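PDB 1JMX: amine Dehydrogenase from Pseudomonas putida, which probably takes part in amine oxidation by a quinohemoprotein enzyme, binding two haems c through which electrons are likely to be transferred. Local coordinates for residues S375-G380 and M481-Q486; K388-F393 and V442-G447; K417-N422 and N463-A468. One frame throughout, in Å; residues are numbered along the deposited sequence.

Contact 1: residues S375-G380 and M481-Q486; sequences SIARIG and MIVTVQ
Ser375 to Arg378 and Met481 to Thr484 run as parallel neighbouring strands, their axes 4.4 Å apart at the closest and 28° off each other in direction. Backbone bonds zigzag between them, starting with a long one from Ile482 N to Ser375 O (3.3 Å) and continuing through Ala377 N to Ile482 O and Thr484 N to Ala377 O. Beyond the paired residues, Ile379 N still holds Thr484 O at 2.8 Å. On one face Ile376 and Ile482 lie side by side, CD1 of the former 4.0 Å from CB of the latter. On that face too, Arg378 takes Val485 O side-on, through NE (3.0 Å) and NH2 (3.1 Å), which reach it from opposite faces of the carbonyl plane. A bend at chi3 (78°) turns the guanidinium there, and NH2 also bonds an acidic side chain of another protein chain. The other face carries Ala377 CB, 3.9 Å from Met481 SD and equally near Val483 CG2. Strand 476-484 thus lies between strands 367-378 and 462-470 in the sheet of domain IV: Phe443 of strand 442-445 packs on Met481 and Val483, while another protein chain packs on Arg378, Ile482 and Gln486.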
loop_
_atom_site.group_PDB
_atom_site.type_symbol
_atom_site.label_atom_id
_atom_site.label_comp_id
_atom_site.label_asym_id
_atom_site.label_seq_id
_atom_site.Cartn_x
_atom_site.Cartn_y
_atom_site.Cartn_z
ATOM N N SER A 375 3.446 10.885 10.950
ATOM C CA SER A 375 2.409 10.990 9.932
ATOM C C SER A 375 2.964 10.866 8.519
ATOM O O SER A 375 4.168 10.977 8.296
ATOM C CB SER A 375 1.636 12.307 10.080
ATOM O OG SER A 375 2.447 13.425 9.769
ATOM N N ILE A 376 2.069 10.660 7.565
ATOM C CA ILE A 376 2.448 10.509 6.169
ATOM C C ILE A 376 1.818 11.581 5.279
ATOM O O ILE A 376 0.596 11.723 5.230
ATOM C CB ILE A 376 2.024 9.100 5.618
ATOM C CG1 ILE A 376 2.733 7.981 6.385
ATOM C CG2 ILE A 376 2.277 8.999 4.109
ATOM C CD1 ILE A 376 4.224 7.966 6.207
ATOM N N ALA A 377 2.670 12.337 4.594
ATOM C CA ALA A 377 2.242 13.363 3.648
ATOM C C ALA A 377 2.513 12.749 2.277
ATOM O O ALA A 377 3.408 11.918 2.139
ATOM C CB ALA A 377 3.064 14.632 3.837
ATOM N N ARG A 378 1.741 13.116 1.265
ATOM C CA ARG A 378 1.963 12.535 -0.056
ATOM C C ARG A 378 1.959 13.571 -1.170
ATOM O O ARG A 378 1.174 14.511 -1.162
ATOM C CB ARG A 378 0.906 11.457 -0.354
ATOM C CG ARG A 378 0.514 10.604 0.850
ATOM C CD ARG A 378 -0.519 9.537 0.525
ATOM N NE ARG A 378 0.119 8.415 -0.136
ATOM C CZ ARG A 378 0.152 7.169 0.326
ATOM N NH1 ARG A 378 -0.442 6.844 1.467
ATOM N NH2 ARG A 378 0.849 6.261 -0.337
ATOM N N ILE A 379 2.863 13.408 -2.122
ATOM C CA ILE A 379 2.915 14.311 -3.253
ATOM C C ILE A 379 1.650 14.037 -4.064
ATOM O O ILE A 379 1.004 13.010 -3.892
ATOM C CB ILE A 379 4.186 14.084 -4.130
ATOM C CG1 ILE A 379 4.227 12.648 -4.666
ATOM C CG2 ILE A 379 5.449 14.407 -3.327
ATOM C CD1 ILE A 379 5.473 12.325 -5.483
ATOM N N GLY A 380 1.278 14.984 -4.912
ATOM C CA GLY A 380 0.089 14.818 -5.719
ATOM C C GLY A 380 -0.047 15.941 -6.718
ATOM O O GLY A 380 0.871 16.750 -6.886
ATOM N N MET A 481 7.736 13.426 10.083
ATOM C CA MET A 481 6.876 13.347 8.918
ATOM C C MET A 481 7.638 12.848 7.698
ATOM O O MET A 481 8.778 13.235 7.457
ATOM C CB MET A 481 6.265 14.719 8.609
ATOM C CG MET A 481 5.431 14.743 7.335
ATOM S SD MET A 481 4.882 16.371 6.828
ATOM C CE MET A 481 6.441 17.196 6.584
ATOM N N ILE A 482 7.007 11.951 6.951
ATOM C CA ILE A 482 7.588 11.424 5.722
ATOM C C ILE A 482 6.653 11.824 4.580
ATOM O O ILE A 482 5.442 11.619 4.658
ATOM C CB ILE A 482 7.744 9.880 5.761
ATOM C CG1 ILE A 482 8.882 9.484 6.697
ATOM C CG2 ILE A 482 8.007 9.337 4.371
ATOM C CD1 ILE A 482 8.982 8.012 6.920
ATOM N N VAL A 483 7.211 12.486 3.573
ATOM C CA VAL A 483 6.447 12.898 2.407
ATOM C C VAL A 483 6.760 11.860 1.347
ATOM O O VAL A 483 7.915 11.707 0.956
ATOM C CB VAL A 483 6.889 14.278 1.885
ATOM C CG1 VAL A 483 6.011 14.704 0.726
ATOM C CG2 VAL A 483 6.839 15.310 2.998
ATOM N N THR A 484 5.751 11.087 0.953
ATOM C CA THR A 484 5.938 10.063 -0.074
ATOM C C THR A 484 5.086 10.140 -1.316
ATOM O O THR A 484 4.421 11.141 -1.581
ATOM C CB THR A 484 5.796 8.628 0.450
ATOM O OG1 THR A 484 4.830 8.558 1.512
ATOM C CG2 THR A 484 7.117 8.125 0.838
ATOM N N VAL A 485 5.121 9.031 -2.051
ATOM C CA VAL A 485 4.418 8.846 -3.301
ATOM C C VAL A 485 2.921 8.574 -3.158
ATOM O O VAL A 485 2.424 8.218 -2.091
ATOM C CB VAL A 485 5.090 7.707 -4.106
ATOM C CG1 VAL A 485 6.583 7.998 -4.260
ATOM C CG2 VAL A 485 4.885 6.367 -3.406
ATOM N N GLN A 486 2.222 8.712 -4.276
ATOM C CA GLN A 486 0.783 8.504 -4.338
ATOM C C GLN A 486 0.409 7.023 -4.351
ATOM O O GLN A 486 1.269 6.143 -4.420
ATOM C CB GLN A 486 0.199 9.134 -5.615
ATOM C CG GLN A 486 0.943 10.335 -6.202
ATOM C CD GLN A 486 2.007 9.943 -7.220
ATOM O OE1 GLN A 486 3.137 9.668 -6.857
ATOM N NE2 GLN A 486 1.649 9.951 -8.497
#

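Contact 2: residues K388-F393 and V442-G447; sequences KVQGRF and VFVPGG
Phe443 N donates to Gly391 O over 2.8 Å, and Gly391 N returns a bond to Phe443 O (3.1 Å), making these two a hydrogen-bonded pair of an antiparallel ladder. Arg392 and Val442 form the adjoining non-hydrogen-bonded pair, where Val442 splits its two methyls between flat polar groups. CG2 lies over one face of the Arg392 guanidinium, 3.8 Å from NH1, and CG1 meets the Gln390 amide at CD, also at 3.8 Å. Gln390 OE1 in turn receives weak bonds from Arg392 NE and NH2, while Arg392 NH1 is bonded to Leu191 O. On the opposite face of the ladder the Phe393 ring turns its edge to Phe443, CE1 standing 4.3 Å from CB. Farther along, Pro445 CG rests 3.4 Å from Val389 O. Lys388 passes this proline with a chain extended beyond CG and sets NZ in the plane of the Pro445 carbonyl, 3.0 Å from O. With an alanine at Lys388 the CB contact to the ring would remain, but Pro445 O would probably lose its ammonium donor and the CD and CE cover beside it. The chemistry is therefore divided: two main-chain bonds fix the register at Gly391 and Phe443, and at Pro445, which has no N-H to continue the ladder, a lysine ammonium binds the carbonyl instead.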
loop_
_atom_site.group_PDB
_atom_site.type_symbol
_atom_site.label_atom_id
_atom_site.label_comp_id
_atom_site.label_asym_id
_atom_site.label_seq_id
_atom_site.Cartn_x
_atom_site.Cartn_y
_atom_site.Cartn_z
ATOM N N LYS A 388 -2.784 16.168 -3.355
ATOM C CA LYS A 388 -1.694 16.214 -2.382
ATOM C C LYS A 388 -2.281 15.880 -1.013
ATOM O O LYS A 388 -3.432 16.208 -0.728
ATOM C CB LYS A 388 -1.069 17.609 -2.318
ATOM C CG LYS A 388 -0.543 18.136 -3.624
ATOM C CD LYS A 388 0.191 19.434 -3.418
ATOM C CE LYS A 388 0.756 19.979 -4.718
ATOM N NZ LYS A 388 1.707 21.107 -4.476
ATOM N N VAL A 389 -1.517 15.163 -0.201
ATOM C CA VAL A 389 -1.946 14.808 1.146
ATOM C C VAL A 389 -1.071 15.627 2.093
ATOM O O VAL A 389 0.142 15.430 2.170
ATOM C CB VAL A 389 -1.794 13.291 1.426
ATOM C CG1 VAL A 389 -2.071 12.987 2.886
ATOM C CG2 VAL A 389 -2.748 12.499 0.537
ATOM N N GLN A 390 -1.702 16.596 2.753
ATOM C CA GLN A 390 -1.026 17.488 3.683
ATOM C C GLN A 390 -0.671 16.875 5.028
ATOM O O GLN A 390 -1.289 15.912 5.489
ATOM C CB GLN A 390 -1.915 18.691 4.006
ATOM C CG GLN A 390 -2.367 19.545 2.856
ATOM C CD GLN A 390 -3.444 20.529 3.287
ATOM O OE1 GLN A 390 -4.117 20.332 4.301
ATOM N NE2 GLN A 390 -3.610 21.593 2.517
ATOM N N GLY A 391 0.334 17.471 5.653
ATOM C CA GLY A 391 0.717 17.089 6.995
ATOM C C GLY A 391 0.042 18.200 7.795
ATOM O O GLY A 391 0.127 19.368 7.414
ATOM N N ARG A 392 -0.715 17.856 8.829
ATOM C CA ARG A 392 -1.383 18.878 9.636
ATOM C C ARG A 392 -1.003 18.638 11.075
ATOM O O ARG A 392 -1.241 17.557 11.613
ATOM C CB ARG A 392 -2.890 18.819 9.438
ATOM C CG ARG A 392 -3.313 19.274 8.062
ATOM C CD ARG A 392 -4.804 19.177 7.910
ATOM N NE ARG A 392 -5.261 20.056 6.846
ATOM C CZ ARG A 392 -5.693 21.293 7.044
ATOM N NH1 ARG A 392 -5.736 21.800 8.271
ATOM N NH2 ARG A 392 -6.052 22.033 6.008
ATOM N N PHE A 393 -0.413 19.648 11.703
ATOM C CA PHE A 393 0.069 19.468 13.056
ATOM C C PHE A 393 -0.437 20.422 14.103
ATOM O O PHE A 393 -0.922 21.508 13.803
ATOM C CB PHE A 393 1.595 19.479 13.054
ATOM C CG PHE A 393 2.197 18.590 12.017
ATOM C CD1 PHE A 393 2.523 19.093 10.760
ATOM C CD2 PHE A 393 2.413 17.247 12.278
ATOM C CE1 PHE A 393 3.054 18.264 9.776
ATOM C CE2 PHE A 393 2.943 16.410 11.302
ATOM C CZ PHE A 393 3.264 16.920 10.049
ATOM N N VAL A 442 0.450 23.684 8.716
ATOM C CA VAL A 442 -0.002 22.874 7.599
ATOM C C VAL A 442 1.146 22.748 6.614
ATOM O O VAL A 442 1.676 23.757 6.143
ATOM C CB VAL A 442 -1.204 23.533 6.876
ATOM C CG1 VAL A 442 -1.496 22.832 5.571
ATOM C CG2 VAL A 442 -2.423 23.492 7.754
ATOM N N PHE A 443 1.568 21.513 6.355
ATOM C CA PHE A 443 2.634 21.248 5.399
ATOM C C PHE A 443 2.029 20.847 4.051
ATOM O O PHE A 443 1.271 19.885 3.965
ATOM C CB PHE A 443 3.560 20.133 5.892
ATOM C CG PHE A 443 4.742 19.895 4.994
ATOM C CD1 PHE A 443 5.919 20.615 5.167
ATOM C CD2 PHE A 443 4.678 18.960 3.965
ATOM C CE1 PHE A 443 7.019 20.410 4.328
ATOM C CE2 PHE A 443 5.771 18.748 3.122
ATOM C CZ PHE A 443 6.944 19.476 3.305
ATOM N N VAL A 444 2.350 21.612 3.014
ATOM C CA VAL A 444 1.860 21.351 1.661
ATOM C C VAL A 444 2.995 20.712 0.860
ATOM O O VAL A 444 3.975 21.379 0.522
ATOM C CB VAL A 444 1.394 22.671 0.966
ATOM C CG1 VAL A 444 1.020 22.414 -0.487
ATOM C CG2 VAL A 444 0.210 23.281 1.720
ATOM N N PRO A 445 2.892 19.398 0.578
ATOM C CA PRO A 445 3.921 18.679 -0.181
ATOM C C PRO A 445 4.063 19.149 -1.624
ATOM O O PRO A 445 3.183 19.828 -2.160
ATOM C CB PRO A 445 3.456 17.223 -0.091
ATOM C CG PRO A 445 1.979 17.342 0.026
ATOM C CD PRO A 445 1.808 18.485 0.984
ATOM N N GLY A 446 5.189 18.809 -2.239
ATOM C CA GLY A 446 5.428 19.209 -3.616
ATOM C C GLY A 446 4.555 18.478 -4.625
ATOM O O GLY A 446 3.779 17.583 -4.270
ATOM N N GLY A 447 4.678 18.881 -5.887
ATOM C CA GLY A 447 3.924 18.261 -6.962
ATOM C C GLY A 447 4.439 16.870 -7.304
ATOM O O GLY A 447 5.609 16.556 -7.094
#

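Contact 3: residues K417-N422 and N463-A468; sequences KVEPFN and NLKVIA
Lys417 with Ile467 and Glu419 with Lys465 are hydrogen-bonded antiparallel pairs, each exchanging two N-H...O bonds, the shortest from Lys465 N to Glu419 O at 2.7 Å. Past Pro420, Phe421 N adds a bond to Asn463 O at 3.0 Å. Charges gather on the face of Lys417, Glu419 and Lys465. Lys417 NZ makes a long salt bridge to Glu419 OE2 (3.5 Å); the bend at chi4 (58°) brings NZ very close to Ile467 CG2, so its exact placement is doubtful. Lys465 NZ stays 4.2 Å from Glu419 OE1, too far for a second bridge. Apolar contact is tightest on the other face, where Val418 CG1 presses against Leu464 CD1 at 3.5 Å, closer than carbons usually come. Flat groups meet at the end of the ladder: the Phe421 ring and the Asn463 amide are only 20° apart in plane, with CG of the ring 3.7 Å from OD1. That OD1 is bonded to His480 NE2, and the His480 ring itself stacks with Phe421. Asn422 sits at the N-cap of helix 423-427, its OD1 capping Ala425 N. Val431 of helix 430-433 packs on Val418, Pro420 and Leu464, and on its other edge strand 462-470 pairs with strand 476-484, where Leu464 bonds to Met481 through the backbone.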
loop_
_atom_site.group_PDB
_atom_site.type_symbol
_atom_site.label_atom_id
_atom_site.label_comp_id
_atom_site.label_asym_id
_atom_site.label_seq_id
_atom_site.Cartn_x
_atom_site.Cartn_y
_atom_site.Cartn_z
ATOM N N LYS A 417 8.351 24.764 11.675
ATOM C CA LYS A 417 9.407 24.638 10.694
ATOM C C LYS A 417 9.713 23.170 10.436
ATOM O O LYS A 417 9.262 22.280 11.156
ATOM C CB LYS A 417 10.674 25.402 11.087
ATOM C CG LYS A 417 11.385 24.912 12.321
ATOM C CD LYS A 417 12.686 25.691 12.495
ATOM C CE LYS A 417 13.153 25.710 13.946
ATOM N NZ LYS A 417 13.349 24.332 14.464
ATOM N N VAL A 418 10.489 22.943 9.388
ATOM C CA VAL A 418 10.878 21.615 8.960
ATOM C C VAL A 418 12.408 21.523 8.879
ATOM O O VAL A 418 13.081 22.476 8.472
ATOM C CB VAL A 418 10.205 21.319 7.584
ATOM C CG1 VAL A 418 11.132 20.543 6.658
ATOM C CG2 VAL A 418 8.895 20.579 7.805
ATOM N N GLU A 419 12.954 20.390 9.314
ATOM C CA GLU A 419 14.393 20.160 9.271
ATOM C C GLU A 419 14.643 18.745 8.797
ATOM O O GLU A 419 13.810 17.874 9.001
ATOM C CB GLU A 419 14.998 20.313 10.662
ATOM C CG GLU A 419 14.596 21.586 11.356
ATOM C CD GLU A 419 15.480 21.899 12.532
ATOM O OE1 GLU A 419 15.634 21.024 13.429
ATOM O OE2 GLU A 419 16.027 23.026 12.548
ATOM N N PRO A 420 15.793 18.498 8.143
ATOM C CA PRO A 420 16.132 17.160 7.653
ATOM C C PRO A 420 16.096 16.190 8.822
ATOM O O PRO A 420 16.594 16.506 9.906
ATOM C CB PRO A 420 17.560 17.337 7.159
ATOM C CG PRO A 420 17.570 18.751 6.685
ATOM C CD PRO A 420 16.842 19.465 7.782
ATOM N N PHE A 421 15.471 15.033 8.627
ATOM C CA PHE A 421 15.389 14.046 9.693
ATOM C C PHE A 421 16.726 13.330 9.899
ATOM O O PHE A 421 17.081 12.969 11.022
ATOM C CB PHE A 421 14.292 13.026 9.393
ATOM C CG PHE A 421 14.032 12.072 10.523
ATOM C CD1 PHE A 421 13.253 12.459 11.614
ATOM C CD2 PHE A 421 14.559 10.786 10.498
ATOM C CE1 PHE A 421 12.999 11.578 12.665
ATOM C CE2 PHE A 421 14.312 9.892 11.548
ATOM C CZ PHE A 421 13.529 10.291 12.633
ATOM N N ASN A 422 17.451 13.107 8.811
ATOM C CA ASN A 422 18.734 12.428 8.896
ATOM C C ASN A 422 19.763 12.992 7.928
ATOM O O ASN A 422 19.463 13.884 7.129
ATOM C CB ASN A 422 18.568 10.907 8.707
ATOM C CG ASN A 422 17.882 10.536 7.397
ATOM O OD1 ASN A 422 18.073 11.183 6.367
ATOM N ND2 ASN A 422 17.077 9.483 7.435
ATOM N N ASN A 463 12.267 12.978 4.097
ATOM C CA ASN A 463 12.238 12.443 5.453
ATOM C C ASN A 463 12.451 13.684 6.323
ATOM O O ASN A 463 13.572 14.179 6.457
ATOM C CB ASN A 463 13.373 11.428 5.628
ATOM C CG ASN A 463 13.149 10.502 6.790
ATOM O OD1 ASN A 463 12.222 10.685 7.570
ATOM N ND2 ASN A 463 14.001 9.498 6.915
ATOM N N LEU A 464 11.356 14.201 6.873
ATOM C CA LEU A 464 11.386 15.429 7.655
ATOM C C LEU A 464 11.123 15.384 9.161
ATOM O O LEU A 464 10.434 14.510 9.688
ATOM C CB LEU A 464 10.437 16.447 7.014
ATOM C CG LEU A 464 10.671 16.787 5.542
ATOM C CD1 LEU A 464 9.639 17.801 5.085
ATOM C CD2 LEU A 464 12.086 17.328 5.339
ATOM N N LYS A 465 11.677 16.380 9.838
ATOM C CA LYS A 465 11.534 16.549 11.274
ATOM C C LYS A 465 10.683 17.799 11.424
ATOM O O LYS A 465 11.028 18.857 10.907
ATOM C CB LYS A 465 12.908 16.741 11.926
ATOM C CG LYS A 465 12.917 16.518 13.422
ATOM C CD LYS A 465 14.312 16.173 13.940
ATOM C CE LYS A 465 15.323 17.292 13.664
ATOM N NZ LYS A 465 16.607 17.081 14.421
ATOM N N VAL A 466 9.529 17.640 12.054
ATOM C CA VAL A 466 8.591 18.735 12.257
ATOM C C VAL A 466 8.832 19.421 13.599
ATOM O O VAL A 466 8.578 18.838 14.651
ATOM C CB VAL A 466 7.142 18.208 12.178
ATOM C CG1 VAL A 466 6.150 19.299 12.524
ATOM C CG2 VAL A 466 6.871 17.662 10.779
ATOM N N ILE A 467 9.315 20.663 13.554
ATOM C CA ILE A 467 9.606 21.421 14.773
ATOM C C ILE A 467 8.575 22.499 15.088
ATOM O O ILE A 467 8.310 23.378 14.270
ATOM C CB ILE A 467 10.990 22.134 14.702
ATOM C CG1 ILE A 467 12.055 21.213 14.104
ATOM C CG2 ILE A 467 11.413 22.609 16.098
ATOM C CD1 ILE A 467 12.282 19.979 14.875
ATOM N N ALA A 468 8.004 22.414 16.286
ATOM C CA ALA A 468 7.040 23.397 16.769
ATOM C C ALA A 468 7.712 24.141 17.918
ATOM O O ALA A 468 8.370 23.529 18.759
ATOM C CB ALA A 468 5.782 22.714 17.275
#

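In the fold
All three contacts belong to one mixed sheet of domain IV. Contacts 1 and 2, with centres 8 Å apart, are joined by the probable hydrogen bond from Val389 N to Arg378 O (2.9 Å). Contact 3, 14 Å from contact 1 between centres, is tied to it by a probable hydrogen bond from Leu464 N to Met481 O (2.8 Å). Between contacts 2 and 3 the link is apolar: Phe443 CZ meets Leu464 CD1 at 3.6 Å, and Phe393 packs on Val466. Contact 1 lies nearest a haem c, the Arg378 side chain being about 13 Å from it and about 12 Å from that of His104, an axial ligand. In contact 3 the Ile467 side chain lies about 11 Å from the nickel ion.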